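Local coordinates for putative NAD(P)H-flavin oxidoreductase (Streptococcus pyogenes serotype M1, PDB 2HAY), which binds flavin mononucleotide and probably catalyses electron transfer between NADH or NADPH and a nitrogen-containing or quinone-type compound, at residues A15-T20 and H209-K214; V22-E27 and Y202-P207; H84-I89 and L198-R203. All coordinates share one frame; numbering follows the deposited sequence.

Contact 1: residues A15-T20 and H209-K214; sequences ALHFRT and HAQVRK. With FMN (flavin mononucleotide), chain I.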
loop_
_atom_site.group_PDB
_atom_site.type_symbol
_atom_site.label_atom_id
_atom_site.label_comp_id
_atom_site.label_asym_id
_atom_site.label_seq_id
_atom_site.Cartn_x
_atom_site.Cartn_y
_atom_site.Cartn_z
ATOM N N ALA B 15 -18.038 0.850 6.056
ATOM C CA ALA B 15 -16.658 1.233 6.363
ATOM C C ALA B 15 -15.978 2.000 5.220
ATOM O O ALA B 15 -15.272 2.971 5.465
ATOM C CB ALA B 15 -15.833 0.035 6.757
ATOM N N LEU B 16 -16.229 1.578 3.986
ATOM C CA LEU B 16 -15.685 2.257 2.801
ATOM C C LEU B 16 -16.202 3.685 2.681
ATOM O O LEU B 16 -15.461 4.576 2.305
ATOM C CB LEU B 16 -16.015 1.477 1.518
ATOM C CG LEU B 16 -15.362 0.110 1.353
ATOM C CD1 LEU B 16 -15.855 -0.539 0.070
ATOM C CD2 LEU B 16 -13.881 0.288 1.345
ATOM N N HIS B 17 -17.471 3.905 3.006
ATOM C CA HIS B 17 -18.016 5.238 2.924
ATOM C C HIS B 17 -17.800 6.082 4.186
ATOM O O HIS B 17 -17.759 7.306 4.101
ATOM C CB HIS B 17 -19.460 5.187 2.442
ATOM C CG HIS B 17 -19.583 4.709 1.020
ATOM N ND1 HIS B 17 -19.738 5.569 -0.049
ATOM C CD2 HIS B 17 -19.532 3.460 0.490
ATOM C CE1 HIS B 17 -19.800 4.870 -1.171
ATOM N NE2 HIS B 17 -19.673 3.588 -0.870
ATOM N N PHE B 18 -17.610 5.428 5.335
ATOM C CA PHE B 18 -17.194 6.097 6.578
ATOM C C PHE B 18 -15.792 6.727 6.493
ATOM O O PHE B 18 -15.611 7.902 6.873
ATOM C CB PHE B 18 -17.259 5.144 7.779
ATOM C CG PHE B 18 -16.812 5.772 9.087
ATOM C CD1 PHE B 18 -15.591 5.429 9.650
ATOM C CD2 PHE B 18 -17.617 6.711 9.747
ATOM C CE1 PHE B 18 -15.171 5.986 10.843
ATOM C CE2 PHE B 18 -17.199 7.287 10.954
ATOM C CZ PHE B 18 -15.977 6.927 11.501
ATOM N N ARG B 19 -14.806 5.948 6.041
ATOM C CA ARG B 19 -13.416 6.432 5.966
ATOM C C ARG B 19 -13.288 7.692 5.129
ATOM O O ARG B 19 -13.661 7.724 3.957
ATOM C CB ARG B 19 -12.461 5.383 5.407
ATOM C CG ARG B 19 -10.967 5.733 5.706
ATOM C CD ARG B 19 -9.984 5.277 4.646
ATOM N NE ARG B 19 -10.413 5.697 3.320
ATOM C CZ ARG B 19 -10.269 6.925 2.826
ATOM N NH1 ARG B 19 -9.677 7.874 3.552
ATOM N NH2 ARG B 19 -10.733 7.210 1.603
ATOM N N THR B 20 -12.780 8.741 5.754
ATOM C CA THR B 20 -12.443 9.973 5.063
ATOM C C THR B 20 -11.165 10.479 5.717
ATOM O O THR B 20 -10.828 10.043 6.824
ATOM C CB THR B 20 -13.597 10.970 5.151
ATOM O OG1 THR B 20 -13.293 12.139 4.378
ATOM C CG2 THR B 20 -13.895 11.359 6.592
ATOM N N HIS B 209 -17.340 19.062 2.742
ATOM C CA HIS B 209 -17.218 18.671 1.333
ATOM C C HIS B 209 -17.146 17.149 1.193
ATOM O O HIS B 209 -16.100 16.551 1.474
ATOM C CB HIS B 209 -15.994 19.333 0.673
ATOM C CG HIS B 209 -15.904 20.811 0.903
ATOM N ND1 HIS B 209 -16.937 21.676 0.605
ATOM C CD2 HIS B 209 -14.901 21.578 1.398
ATOM C CE1 HIS B 209 -16.578 22.911 0.915
ATOM N NE2 HIS B 209 -15.347 22.878 1.399
ATOM N N ALA B 210 -18.252 16.540 0.756
ATOM C CA ALA B 210 -18.326 15.092 0.513
ATOM C C ALA B 210 -17.177 14.529 -0.361
ATOM O O ALA B 210 -16.591 15.226 -1.202
ATOM C CB ALA B 210 -19.705 14.694 -0.063
ATOM N N GLN B 211 -16.860 13.265 -0.117
ATOM C CA GLN B 211 -15.812 12.526 -0.826
ATOM C C GLN B 211 -15.860 12.670 -2.360
ATOM O O GLN B 211 -16.905 12.465 -2.981
ATOM C CB GLN B 211 -15.918 11.061 -0.403
ATOM C CG GLN B 211 -15.305 10.041 -1.337
ATOM C CD GLN B 211 -15.074 8.742 -0.626
ATOM O OE1 GLN B 211 -14.045 8.563 0.042
ATOM N NE2 GLN B 211 -16.044 7.836 -0.719
ATOM N N VAL B 212 -14.731 13.035 -2.956
ATOM C CA VAL B 212 -14.603 13.106 -4.405
ATOM C C VAL B 212 -13.660 12.029 -4.978
ATOM O O VAL B 212 -12.544 11.809 -4.468
ATOM C CB VAL B 212 -14.185 14.517 -4.883
ATOM C CG1 VAL B 212 -13.535 14.469 -6.270
ATOM C CG2 VAL B 212 -15.388 15.450 -4.898
ATOM N N ARG B 213 -14.135 11.368 -6.039
ATOM C CA ARG B 213 -13.352 10.391 -6.780
ATOM C C ARG B 213 -13.556 10.621 -8.268
ATOM O O ARG B 213 -14.527 11.268 -8.655
ATOM C CB ARG B 213 -13.727 8.957 -6.376
ATOM C CG ARG B 213 -13.260 8.515 -4.974
ATOM C CD ARG B 213 -11.739 8.362 -4.863
ATOM N NE ARG B 213 -11.311 7.892 -3.536
ATOM C CZ ARG B 213 -11.269 8.656 -2.440
ATOM N NH1 ARG B 213 -11.592 9.950 -2.493
ATOM N NH2 ARG B 213 -10.886 8.135 -1.277
ATOM N N LYS B 214 -12.626 10.132 -9.089
ATOM C CA LYS B 214 -12.812 10.044 -10.548
ATOM C C LYS B 214 -14.000 9.126 -10.830
ATOM O O LYS B 214 -14.265 8.214 -10.036
ATOM C CB LYS B 214 -11.584 9.421 -11.230
ATOM C CG LYS B 214 -10.332 10.287 -11.345
ATOM C CD LYS B 214 -9.156 9.425 -11.890
ATOM C CE LYS B 214 -7.928 10.247 -12.235
ATOM N NZ LYS B 214 -6.825 9.404 -12.733
HETATM N N1 FMN I . -4.150 14.673 3.773
HETATM C C2 FMN I . -3.558 15.775 4.411
HETATM O O2 FMN I . -4.254 16.727 4.837
HETATM N N3 FMN I . -2.169 15.806 4.584
HETATM C C4 FMN I . -1.344 14.787 4.111
HETATM O O4 FMN I . -0.110 14.878 4.114
HETATM C C4A FMN I . -1.920 13.691 3.464
HETATM N N5 FMN I . -1.081 12.678 3.002
HETATM C C5A FMN I . -1.613 11.561 2.363
HETATM C C6 FMN I . -0.754 10.549 1.930
HETATM C C7 FMN I . -1.270 9.428 1.291
HETATM C C7M FMN I . -0.354 8.257 1.063
HETATM C C8 FMN I . -2.661 9.312 1.082
HETATM C C8M FMN I . -3.255 7.970 0.791
HETATM C C9 FMN I . -3.524 10.333 1.520
HETATM C C9A FMN I . -3.002 11.470 2.173
HETATM N N10 FMN I . -3.843 12.508 2.650
HETATM C C10 FMN I . -3.317 13.627 3.297
HETATM C "C1'" FMN I . -5.315 12.430 2.491
HETATM C "C2'" FMN I . -5.721 12.728 1.039
HETATM O "O2'" FMN I . -5.832 14.125 0.811
HETATM C "C3'" FMN I . -7.065 12.048 0.752
HETATM O "O3'" FMN I . -6.964 10.662 0.983
HETATM C "C4'" FMN I . -7.614 12.275 -0.652
HETATM O "O4'" FMN I . -7.717 13.675 -0.855
HETATM C "C5'" FMN I . -8.974 11.566 -0.823
HETATM O "O5'" FMN I . -9.979 12.005 0.103
HETATM P P FMN I . -10.641 11.049 1.226
HETATM O O1P FMN I . -11.273 11.911 2.283
HETATM O O2P FMN I . -9.599 10.130 1.808
HETATM O O3P FMN I . -11.691 10.148 0.690
#

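Contact 2: residues V22-E27 and Y202-P207; sequences VRVYKE and YRLRDP. With SO4 (sulfate ion), chain H.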
loop_
_atom_site.group_PDB
_atom_site.type_symbol
_atom_site.label_atom_id
_atom_site.label_comp_id
_atom_site.label_asym_id
_atom_site.label_seq_id
_atom_site.Cartn_x
_atom_site.Cartn_y
_atom_site.Cartn_z
ATOM N N VAL B 22 -9.254 12.563 7.856
ATOM C CA VAL B 22 -9.708 13.439 8.930
ATOM C C VAL B 22 -8.527 14.271 9.466
ATOM O O VAL B 22 -7.509 13.721 9.881
ATOM C CB VAL B 22 -10.432 12.633 10.061
ATOM C CG1 VAL B 22 -10.677 13.496 11.276
ATOM C CG2 VAL B 22 -11.764 12.026 9.543
ATOM N N ARG B 23 -8.668 15.589 9.434
ATOM C CA ARG B 23 -7.598 16.480 9.904
ATOM C C ARG B 23 -7.717 16.872 11.365
ATOM O O ARG B 23 -6.701 16.979 12.062
ATOM C CB ARG B 23 -7.498 17.737 9.043
ATOM C CG ARG B 23 -7.177 17.450 7.563
ATOM C CD ARG B 23 -6.960 18.741 6.745
ATOM N NE ARG B 23 -7.672 19.892 7.321
ATOM C CZ ARG B 23 -7.081 20.932 7.916
ATOM N NH1 ARG B 23 -7.831 21.916 8.424
ATOM N NH2 ARG B 23 -5.746 20.997 7.997
ATOM N N VAL B 24 -8.944 17.090 11.828
ATOM C CA VAL B 24 -9.179 17.540 13.200
ATOM C C VAL B 24 -9.972 16.511 14.013
ATOM O O VAL B 24 -11.082 16.110 13.628
ATOM C CB VAL B 24 -9.879 18.913 13.246
ATOM C CG1 VAL B 24 -9.894 19.442 14.675
ATOM C CG2 VAL B 24 -9.172 19.902 12.323
ATOM N N TYR B 25 -9.371 16.087 15.126
ATOM C CA TYR B 25 -9.937 15.057 15.989
ATOM C C TYR B 25 -10.375 15.670 17.301
ATOM O O TYR B 25 -9.854 16.708 17.725
ATOM C CB TYR B 25 -8.916 13.946 16.270
ATOM C CG TYR B 25 -8.368 13.307 15.016
ATOM C CD1 TYR B 25 -7.269 13.854 14.354
ATOM C CD2 TYR B 25 -8.984 12.178 14.462
ATOM C CE1 TYR B 25 -6.769 13.263 13.177
ATOM C CE2 TYR B 25 -8.498 11.592 13.313
ATOM C CZ TYR B 25 -7.400 12.150 12.671
ATOM O OH TYR B 25 -6.942 11.585 11.526
ATOM N N LYS B 26 -11.340 15.023 17.941
ATOM C CA LYS B 26 -11.668 15.376 19.298
ATOM C C LYS B 26 -10.714 14.703 20.277
ATOM O O LYS B 26 -9.804 13.980 19.876
ATOM C CB LYS B 26 -13.137 15.116 19.623
ATOM C CG LYS B 26 -13.661 13.773 19.356
ATOM C CD LYS B 26 -15.150 13.920 19.191
ATOM C CE LYS B 26 -15.891 12.657 19.588
ATOM N NZ LYS B 26 -17.381 12.862 19.607
ATOM N N GLU B 27 -10.917 14.984 21.559
ATOM C CA GLU B 27 -9.974 14.619 22.598
ATOM C C GLU B 27 -10.026 13.141 22.996
ATOM O O GLU B 27 -9.062 12.608 23.542
ATOM C CB GLU B 27 -10.166 15.531 23.809
ATOM C CG GLU B 27 -8.877 15.812 24.540
ATOM C CD GLU B 27 -8.962 17.004 25.478
ATOM O OE1 GLU B 27 -7.940 17.294 26.125
ATOM O OE2 GLU B 27 -10.033 17.652 25.580
ATOM N N TYR B 202 -11.048 10.146 16.636
ATOM C CA TYR B 202 -12.447 10.296 16.294
ATOM C C TYR B 202 -12.651 11.695 15.775
ATOM O O TYR B 202 -12.211 12.665 16.399
ATOM C CB TYR B 202 -13.339 9.998 17.503
ATOM C CG TYR B 202 -13.076 8.616 18.021
ATOM C CD1 TYR B 202 -12.222 8.396 19.118
ATOM C CD2 TYR B 202 -13.628 7.505 17.371
ATOM C CE1 TYR B 202 -11.963 7.085 19.567
ATOM C CE2 TYR B 202 -13.387 6.215 17.805
ATOM C CZ TYR B 202 -12.556 6.001 18.893
ATOM O OH TYR B 202 -12.346 4.685 19.271
ATOM N N ARG B 203 -13.315 11.792 14.623
ATOM C CA ARG B 203 -13.512 13.078 13.995
ATOM C C ARG B 203 -14.237 14.020 14.964
ATOM O O ARG B 203 -15.149 13.606 15.682
ATOM C CB ARG B 203 -14.298 12.926 12.696
ATOM C CG ARG B 203 -15.778 12.574 12.902
ATOM C CD ARG B 203 -16.464 12.310 11.590
ATOM N NE ARG B 203 -15.850 11.177 10.906
ATOM C CZ ARG B 203 -16.232 10.703 9.725
ATOM N NH1 ARG B 203 -17.237 11.271 9.082
ATOM N NH2 ARG B 203 -15.608 9.656 9.191
ATOM N N LEU B 204 -13.802 15.274 14.981
ATOM C CA LEU B 204 -14.519 16.336 15.671
ATOM C C LEU B 204 -15.931 16.452 15.093
ATOM O O LEU B 204 -16.904 16.484 15.842
ATOM C CB LEU B 204 -13.748 17.650 15.523
ATOM C CG LEU B 204 -14.126 18.861 16.373
ATOM C CD1 LEU B 204 -14.063 18.547 17.870
ATOM C CD2 LEU B 204 -13.215 20.034 16.011
ATOM N N ARG B 205 -16.028 16.501 13.762
ATOM C CA ARG B 205 -17.311 16.468 13.042
ATOM C C ARG B 205 -17.148 15.924 11.608
ATOM O O ARG B 205 -16.021 15.809 11.112
ATOM C CB ARG B 205 -17.969 17.860 13.032
ATOM C CG ARG B 205 -17.572 18.802 11.881
ATOM C CD ARG B 205 -16.213 19.443 12.074
ATOM N NE ARG B 205 -16.116 20.729 11.375
ATOM C CZ ARG B 205 -15.807 20.876 10.083
ATOM N NH1 ARG B 205 -15.569 19.814 9.309
ATOM N NH2 ARG B 205 -15.737 22.097 9.561
ATOM N N ASP B 206 -18.263 15.592 10.948
ATOM C CA ASP B 206 -18.227 15.152 9.545
ATOM C C ASP B 206 -17.843 16.351 8.654
ATOM O O ASP B 206 -18.074 17.498 9.036
ATOM C CB ASP B 206 -19.592 14.585 9.108
ATOM C CG ASP B 206 -20.122 13.468 10.033
ATOM O OD1 ASP B 206 -19.448 12.441 10.245
ATOM O OD2 ASP B 206 -21.256 13.607 10.536
ATOM N N PRO B 207 -17.192 16.020 7.572
ATOM C CA PRO B 207 -16.625 16.979 6.657
ATOM C C PRO B 207 -17.754 17.679 6.052
ATOM O O PRO B 207 -18.843 17.151 6.038
ATOM C CB PRO B 207 -15.983 16.086 5.609
ATOM C CG PRO B 207 -16.662 14.856 5.714
ATOM C CD PRO B 207 -16.934 14.658 7.123
HETATM S S SO4 H . -13.867 19.675 5.798
HETATM O O1 SO4 H . -12.425 19.486 5.974
HETATM O O2 SO4 H . -14.164 21.103 5.835
HETATM O O3 SO4 H . -14.300 19.131 4.509
HETATM O O4 SO4 H . -14.585 19.004 6.880
HETATM O O HOH W 1 -13.245 17.172 11.892
HETATM O O HOH W 2 -9.752 11.404 18.988
#

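Contact 3: residues H84-I89 and L198-R203; sequences HFILLI and LSLGYR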
loop_
_atom_site.group_PDB
_atom_site.type_symbol
_atom_site.label_atom_id
_atom_site.label_comp_id
_atom_site.label_asym_id
_atom_site.label_seq_id
_atom_site.Cartn_x
_atom_site.Cartn_y
_atom_site.Cartn_z
ATOM N N HIS B 84 -3.928 8.912 18.534
ATOM C CA HIS B 84 -2.641 8.243 18.337
ATOM C C HIS B 84 -2.054 8.611 16.998
ATOM O O HIS B 84 -2.768 8.946 16.049
ATOM C CB HIS B 84 -2.768 6.731 18.429
ATOM C CG HIS B 84 -2.967 6.218 19.819
ATOM N ND1 HIS B 84 -4.204 6.146 20.415
ATOM C CD2 HIS B 84 -2.088 5.718 20.725
ATOM C CE1 HIS B 84 -4.087 5.630 21.625
ATOM N NE2 HIS B 84 -2.813 5.366 21.842
ATOM N N PHE B 85 -0.737 8.522 16.926
ATOM C CA PHE B 85 -0.007 8.884 15.734
ATOM C C PHE B 85 0.991 7.781 15.486
ATOM O O PHE B 85 1.771 7.442 16.381
ATOM C CB PHE B 85 0.710 10.204 15.967
ATOM C CG PHE B 85 0.785 11.053 14.758
ATOM C CD1 PHE B 85 1.836 10.910 13.868
ATOM C CD2 PHE B 85 -0.187 12.008 14.511
ATOM C CE1 PHE B 85 1.907 11.696 12.733
ATOM C CE2 PHE B 85 -0.125 12.803 13.371
ATOM C CZ PHE B 85 0.917 12.648 12.485
ATOM N N ILE B 86 0.954 7.199 14.290
ATOM C CA ILE B 86 1.806 6.043 13.976
ATOM C C ILE B 86 2.784 6.364 12.866
ATOM O O ILE B 86 2.388 6.864 11.817
ATOM C CB ILE B 86 0.968 4.804 13.571
ATOM C CG1 ILE B 86 0.185 4.284 14.796
ATOM C CG2 ILE B 86 1.849 3.719 12.967
ATOM C CD1 ILE B 86 -0.736 3.104 14.491
ATOM N N LEU B 87 4.059 6.064 13.102
ATOM C CA LEU B 87 5.099 6.233 12.095
ATOM C C LEU B 87 5.332 4.919 11.398
ATOM O O LEU B 87 5.575 3.919 12.064
ATOM C CB LEU B 87 6.426 6.706 12.747
ATOM C CG LEU B 87 6.333 7.852 13.748
ATOM C CD1 LEU B 87 7.721 8.119 14.334
ATOM C CD2 LEU B 87 5.767 9.113 13.096
ATOM N N LEU B 88 5.266 4.933 10.065
ATOM C CA LEU B 88 5.527 3.726 9.250
ATOM C C LEU B 88 6.959 3.832 8.757
ATOM O O LEU B 88 7.321 4.782 8.056
ATOM C CB LEU B 88 4.543 3.612 8.081
ATOM C CG LEU B 88 3.082 3.353 8.444
ATOM C CD1 LEU B 88 2.347 4.647 8.916
ATOM C CD2 LEU B 88 2.384 2.720 7.264
ATOM N N ILE B 89 7.793 2.893 9.199
ATOM C CA ILE B 89 9.239 2.926 8.941
ATOM C C ILE B 89 9.599 1.791 7.990
ATOM O O ILE B 89 9.138 0.644 8.190
ATOM C CB ILE B 89 10.051 2.765 10.276
ATOM C CG1 ILE B 89 9.578 3.718 11.385
ATOM C CG2 ILE B 89 11.588 2.839 10.047
ATOM C CD1 ILE B 89 9.510 5.189 11.017
ATOM N N LEU B 198 0.488 8.018 10.050
ATOM C CA LEU B 198 -0.948 7.798 10.091
ATOM C C LEU B 198 -1.479 8.381 11.403
ATOM O O LEU B 198 -1.066 7.953 12.469
ATOM C CB LEU B 198 -1.246 6.287 10.033
ATOM C CG LEU B 198 -2.710 5.851 10.086
ATOM C CD1 LEU B 198 -3.471 6.338 8.835
ATOM C CD2 LEU B 198 -2.744 4.342 10.186
ATOM N N SER B 199 -2.372 9.360 11.341
ATOM C CA SER B 199 -3.076 9.783 12.560
ATOM C C SER B 199 -4.347 8.967 12.748
ATOM O O SER B 199 -4.980 8.577 11.784
ATOM C CB SER B 199 -3.414 11.275 12.527
ATOM O OG SER B 199 -4.115 11.592 11.347
ATOM N N LEU B 200 -4.700 8.704 14.000
ATOM C CA LEU B 200 -5.913 7.977 14.319
ATOM C C LEU B 200 -6.663 8.689 15.466
ATOM O O LEU B 200 -6.044 9.353 16.309
ATOM C CB LEU B 200 -5.599 6.519 14.673
ATOM C CG LEU B 200 -4.661 5.773 13.729
ATOM C CD1 LEU B 200 -3.223 5.795 14.307
ATOM C CD2 LEU B 200 -5.109 4.358 13.539
ATOM N N GLY B 201 -7.989 8.562 15.468
ATOM C CA GLY B 201 -8.829 9.208 16.495
ATOM C C GLY B 201 -10.278 9.232 16.076
ATOM O O GLY B 201 -10.699 8.440 15.265
ATOM N N TYR B 202 -11.048 10.146 16.636
ATOM C CA TYR B 202 -12.447 10.296 16.294
ATOM C C TYR B 202 -12.651 11.695 15.775
ATOM O O TYR B 202 -12.211 12.665 16.399
ATOM C CB TYR B 202 -13.339 9.998 17.503
ATOM C CG TYR B 202 -13.076 8.616 18.021
ATOM C CD1 TYR B 202 -12.222 8.396 19.118
ATOM C CD2 TYR B 202 -13.628 7.505 17.371
ATOM C CE1 TYR B 202 -11.963 7.085 19.567
ATOM C CE2 TYR B 202 -13.387 6.215 17.805
ATOM C CZ TYR B 202 -12.556 6.001 18.893
ATOM O OH TYR B 202 -12.346 4.685 19.271
ATOM N N ARG B 203 -13.315 11.792 14.623
ATOM C CA ARG B 203 -13.512 13.078 13.995
ATOM C C ARG B 203 -14.237 14.020 14.964
ATOM O O ARG B 203 -15.149 13.606 15.682
ATOM C CB ARG B 203 -14.298 12.926 12.696
ATOM C CG ARG B 203 -15.778 12.574 12.902
ATOM C CD ARG B 203 -16.464 12.310 11.590
ATOM N NE ARG B 203 -15.850 11.177 10.906
ATOM C CZ ARG B 203 -16.232 10.703 9.725
ATOM N NH1 ARG B 203 -17.237 11.271 9.082
ATOM N NH2 ARG B 203 -15.608 9.656 9.191
#

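Contact 1: residues A15-T20 and H209-K214
R19 and R213 meet over the phosphate of flavin mononucleotide, their NH2 atoms 3.0 Å apart and both guanidinium groups turned to the same anion. O3P takes a bond from each NH2, and the shared anion probably offsets the two like charges. Along the side chain of R19, CG stands opposite the backbone nitrogen (chi1 -164°), and CG and CD carry the chain away from the end of the helix. Bends at chi2 and chi3 then swing NE and CZ back toward the cofactor. At the tip, NH1 donates to O2P of the flavin mononucleotide at 2.9 Å. NH2 reaches the same O2P and also O3P, so the flat group is gripped by several bonds and its rotation is fixed.

R213 answers from the loop with NH2 and NH1 both on O3P, the NH2 bond being 2.9 Å long. Its NH1 also donates to V212 O. L44 O of the second subunit accepts from NH2 of both arginines, which makes this an FMN phosphate pocket at the subunit interface. T20, whose short hydroxyl suits a place beside the phosphate, gives OG1 to O1P at 2.9 Å. R19 lies just beyond helix 6-18, whose A15 and L16 pack on helix 137-162, while Q211 and R213 belong to the loop between strands 192-201 and 220-223.

Contact 2: residues V22-E27 and Y202-P207
V24 and L204 run alongside each other, tips in the same direction, with CG1 of V24 3.6 Å from CD2 of L204, beside an isolated beta bridge that pairs Y25 with R203 and joins two loops. L204 N donates to V24 O in an almost straight bond of 3.2 Å, and K26 N donates to Y202 O at 2.9 Å. K26 then lays its aliphatic chain along the partner loop: chi1 of 53° puts CG between its backbone nitrogen and carbonyl carbon, and CD comes 3.5 Å from R203 O. A lysine suits this partly exposed place because its methylenes can lie along the backbone of the partner loop.

On the inner side, CG1 of V22 touches CB of R203 at 3.9 Å and also sits over one face of the Y25 ring, toward its rim; a branched valine can touch both at once. Two waters add to the pairing, one donating to V24 O and R205 O, the other joining K26 O to Y202 N.

Farther out, R203 is held at its far end. NH1 bridges to D206 OD1 at 2.8 Å, and NH2 reaches D165 and the carbonyl of F18. Y25 OH hydrogen-bonds to S199 of strand 192-201, and its ring packs on Q78, an FMN-binding residue. The R203 guanidinium thus has partners in several parts of the fold, and the carboxylates of D165 and D206 should balance its positive charge.

Contact 3: residues H84-I89 and L198-R203
I86 and L200 meet on one face of an antiparallel beta sheet, the central sheet of this nitroreductase-family fold, where strands 84-91 and 192-201 are neighbours. H84 with L200 and I86 with L198 are hydrogen-bonded pairs, and F85 with S199 is the non-hydrogen-bonded pair between them. Four backbone bonds hold the strands; that from I86 N to L198 O is 2.8 Å long.

The tight part is apolar and buried. CD1 of I86 lies 3.7 Å from CD1 of L200, and L88 brings its CD1 to CB of L198 at 4.1 Å. Branched aliphatic chains suit this face because helix 32-43 packs on it, with L39 against I86 and I38 against L200. Looser is the side chain of H84, though its backbone is firmly paired: the imidazole turns off from the partner strand at the beginning of its own, where a polar ring can be partly exposed.

The other face carries F85 and S199, with strand 165-169 beside them. A small serine lets the phenyl ring lie close. Here CE2 of F85 rests 3.7 Å from CB of S199.

Overall arrangement
Contacts 2 and 3 share Y202 and R203, since the chain that ends the strand in contact 3 runs straight into the loop of contact 2; their centres lie 13 Å apart, and Y25 OH meets S199 OG between them at 2.8 Å. Contact 1 closes a larger loop of chain within which both others are nested, its centre about 15 Å from that of contact 2 and about 18 Å from that of contact 3. It is tied to them where R203 NH2 lies 2.9 Å from F18 O. Around the cofactor the roles differ: contact 1 holds the phosphate, R23 of the 22-27 segment touches the FMN, and the side chain of S199 in contact 3 stands about 8 Å from it.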